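Long-range contact in phenylacetic acid degradation-related protein (Ralstonia eutropha JMP134, PDB 2PIM), which probably hydrolyses fatty acyl-CoA thioesters, as a putative thioesterase of the hotdog-fold superfamily: residues A[27-32]-A[39-44]. Numbering follows the deposited sequence.
Sequences GVIRAV and LESDYV
Val28 pairs with Asp42 and Ala31 with Glu40 in the antiparallel hairpin formed by segments 27-32 and 39-44, whose axes run 152° apart. The first pair is closed by two backbone bonds, Val28 N to Asp42 O (3.0 Å) and Asp42 N to Val28 O (2.8 Å). Beyond it the register slips by one residue, a textbook classic beta bulge: Arg30 and Ala31 both face Glu40, and Glu40 O receives a firm bond from Arg30 N (2.8 Å) and a weak one from Ala31 N (3.3 Å).

The bulge turns the Arg30 side chain toward the neighbouring strand. Bent at chi2 and chi3, it curls over Asp42 and brings Arg30 NH1 to the syn lone pair of Asp42 OD2 at 2.7 Å. The carboxylate oxygen lies in the guanidinium plane, yet the two flat groups are turned 71° apart, so this is a single-point salt bridge, not a two-pronged one. Asp42 OD1 is held by Arg102 on strand 99-107, and Glu40, on the same face, bridges Arg102 and Arg104.

Leu39 occupies the other face, its CD2 4.0 Å from Ile29 CD1, the two side chains crossing at nearly a right angle, while its CD1 lies alongside Val32 CG1. Helix 7-12 packs on all three, and helix 58-75 reaches Leu39 through Val68 and Leu72.

One face of the hairpin thus carries acidic residues shared among arginines, whose positive charges probably favour ionised carboxylates, beside Val28 and Ala31; the other, mainly aliphatic with Ser41 among its residues, is turned toward the helices, including the long one wrapped by the hotdog sheet.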
ATOM      1  N   GLY A  27       5.752   6.628  11.349  1.00 30.62           N
ATOM      2  CA  GLY A  27       5.227   5.610  12.227  1.00 30.33           C
ATOM      3  C   GLY A  27       5.798   5.706  13.628  1.00 29.59           C
ATOM      4  O   GLY A  27       7.015   5.767  13.799  1.00 30.45           O
ATOM      5  N   VAL A  28       4.921   5.737  14.628  1.00 29.88           N
ATOM      6  CA  VAL A  28       5.342   5.797  16.045  1.00 28.04           C
ATOM      7  C   VAL A  28       4.395   4.946  16.838  1.00 28.03           C
ATOM      8  O   VAL A  28       3.192   5.268  16.956  1.00 24.61           O
ATOM      9  CB  VAL A  28       5.303   7.233  16.648  1.00 27.75           C
ATOM     10  CG1 VAL A  28       5.825   7.229  18.049  1.00 23.89           C
ATOM     11  CG2 VAL A  28       6.103   8.207  15.811  1.00 29.44           C
ATOM     12  N   ILE A  29       4.952   3.883  17.413  1.00 29.03           N
ATOM     13  CA  ILE A  29       4.188   2.916  18.183  1.00 27.65           C
ATOM     14  C   ILE A  29       3.714   3.587  19.454  1.00 28.92           C
ATOM     15  O   ILE A  29       4.508   4.125  20.212  1.00 27.34           O
ATOM     16  CB  ILE A  29       5.057   1.717  18.597  1.00 29.60           C
ATOM     17  CG1 ILE A  29       5.658   0.998  17.381  1.00 31.08           C
ATOM     18  CG2 ILE A  29       4.265   0.768  19.479  1.00 31.28           C
ATOM     19  CD1 ILE A  29       4.717   0.293  16.587  1.00 30.86           C
ATOM     20  N   ARG A  30       2.414   3.544  19.705  1.00 29.00           N
ATOM     21  CA  ARG A  30       1.872   4.178  20.889  1.00 27.23           C
ATOM     22  C   ARG A  30       1.426   3.169  21.961  1.00 26.43           C
ATOM     23  O   ARG A  30       1.345   3.539  23.092  1.00 25.86           O
ATOM     24  CB  ARG A  30       0.704   5.096  20.497  1.00 27.51           C
ATOM     25  CG  ARG A  30       1.067   6.175  19.506  1.00 30.34           C
ATOM     26  CD  ARG A  30       2.218   7.059  20.013  1.00 29.89           C
ATOM     27  NE  ARG A  30       1.886   7.744  21.261  1.00 20.46           N
ATOM     28  CZ  ARG A  30       1.199   8.883  21.339  1.00 21.69           C
ATOM     29  NH1 ARG A  30       0.766   9.470  20.237  1.00 23.97           N
ATOM     30  NH2 ARG A  30       0.987   9.463  22.519  1.00 21.66           N
ATOM     31  N   ALA A  31       1.148   1.915  21.614  1.00 26.70           N
ATOM     32  CA  ALA A  31       0.600   0.954  22.568  1.00 25.79           C
ATOM     33  C   ALA A  31       0.798  -0.454  22.082  1.00 27.29           C
ATOM     34  O   ALA A  31       0.735  -0.716  20.878  1.00 28.14           O
ATOM     35  CB  ALA A  31      -0.885   1.212  22.797  1.00 25.63           C
ATOM     36  N   VAL A  32       1.083  -1.355  23.014  1.00 27.38           N
ATOM     37  CA  VAL A  32       1.158  -2.782  22.705  1.00 27.71           C
ATOM     38  C   VAL A  32       0.533  -3.558  23.841  1.00 28.22           C
ATOM     39  O   VAL A  32       0.657  -3.188  25.003  1.00 30.66           O
ATOM     40  CB  VAL A  32       2.603  -3.311  22.542  1.00 28.68           C
ATOM     41  CG1 VAL A  32       2.604  -4.549  21.648  1.00 28.96           C
ATOM     42  CG2 VAL A  32       3.513  -2.268  21.963  1.00 32.15           C
ATOM     43  N   LEU A  39      -2.048  -3.722  19.091  1.00 26.53           N
ATOM     44  CA  LEU A  39      -0.973  -2.779  18.941  1.00 27.27           C
ATOM     45  C   LEU A  39      -1.560  -1.526  18.302  1.00 27.97           C
ATOM     46  O   LEU A  39      -2.497  -1.599  17.551  1.00 22.20           O
ATOM     47  CB  LEU A  39       0.152  -3.363  18.077  1.00 29.52           C
ATOM     48  CG  LEU A  39       1.397  -2.485  17.845  1.00 26.91           C
ATOM     49  CD1 LEU A  39       2.692  -3.279  17.905  1.00 32.84           C
ATOM     50  CD2 LEU A  39       1.295  -1.781  16.529  1.00 27.33           C
ATOM     51  N   GLU A  40      -0.981  -0.378  18.624  1.00 28.12           N
ATOM     52  CA  GLU A  40      -1.450   0.896  18.125  1.00 30.37           C
ATOM     53  C   GLU A  40      -0.222   1.692  17.663  1.00 27.75           C
ATOM     54  O   GLU A  40       0.817   1.647  18.315  1.00 24.00           O
ATOM     55  CB  GLU A  40      -2.166   1.590  19.265  1.00 32.87           C
ATOM     56  CG  GLU A  40      -3.151   2.664  18.893  1.00 44.02           C
ATOM     57  CD  GLU A  40      -4.285   2.824  19.951  1.00 36.23           C
ATOM     58  OE1 GLU A  40      -5.256   2.036  19.992  1.00 43.54           O
ATOM     59  OE2 GLU A  40      -4.190   3.752  20.754  1.00 58.67           O
ATOM     60  N   SER A  41      -0.322   2.333  16.503  1.00 25.28           N
ATOM     61  CA  SER A  41       0.735   3.183  15.993  1.00 25.88           C
ATOM     62  C   SER A  41       0.150   4.451  15.346  1.00 25.40           C
ATOM     63  O   SER A  41      -0.917   4.426  14.721  1.00 25.82           O
ATOM     64  CB  SER A  41       1.596   2.403  14.983  1.00 26.09           C
ATOM     65  OG  SER A  41       2.681   3.179  14.474  1.00 26.57           O
ATOM     66  N   ASP A  42       0.859   5.555  15.505  1.00 25.70           N
ATOM     67  CA  ASP A  42       0.582   6.755  14.739  1.00 28.76           C
ATOM     68  C   ASP A  42       1.254   6.675  13.371  1.00 27.43           C
ATOM     69  O   ASP A  42       2.259   5.999  13.235  1.00 29.31           O
ATOM     70  CB  ASP A  42       1.144   7.973  15.456  1.00 28.52           C
ATOM     71  CG  ASP A  42       0.395   8.302  16.710  1.00 33.78           C
ATOM     72  OD1 ASP A  42      -0.823   8.057  16.739  1.00 31.81           O
ATOM     73  OD2 ASP A  42       1.030   8.818  17.652  1.00 26.15           O
ATOM     74  N   TYR A  43       0.695   7.384  12.396  1.00 25.36           N
ATOM     75  CA  TYR A  43       1.279   7.550  11.080  1.00 29.16           C
ATOM     76  C   TYR A  43       1.042   9.014  10.664  1.00 31.88           C
ATOM     77  O   TYR A  43       0.141   9.684  11.200  1.00 30.70           O
ATOM     78  CB  TYR A  43       0.685   6.525  10.051  1.00 30.08           C
ATOM     79  CG  TYR A  43       1.027   5.092  10.431  1.00 28.61           C
ATOM     80  CD1 TYR A  43       2.285   4.568  10.180  1.00 25.97           C
ATOM     81  CD2 TYR A  43       0.119   4.301  11.112  1.00 32.23           C
ATOM     82  CE1 TYR A  43       2.618   3.291  10.561  1.00 26.35           C
ATOM     83  CE2 TYR A  43       0.449   3.027  11.523  1.00 20.10           C
ATOM     84  CZ  TYR A  43       1.703   2.531  11.269  1.00 27.85           C
ATOM     85  OH  TYR A  43       2.030   1.267  11.718  1.00 30.49           O
ATOM     86  N   VAL A  44       1.874   9.518   9.746  1.00 30.40           N
ATOM     87  CA  VAL A  44       1.701  10.869   9.200  1.00 30.31           C
ATOM     88  C   VAL A  44       1.610  10.719   7.676  1.00 33.03           C
ATOM     89  O   VAL A  44       2.484  10.110   7.055  1.00 31.58           O
ATOM     90  CB  VAL A  44       2.857  11.830   9.569  1.00 30.40           C
ATOM     91  CG1 VAL A  44       2.703  13.173   8.861  1.00 29.67           C
ATOM     92  CG2 VAL A  44       2.935  12.060  11.071  1.00 26.15           C
TER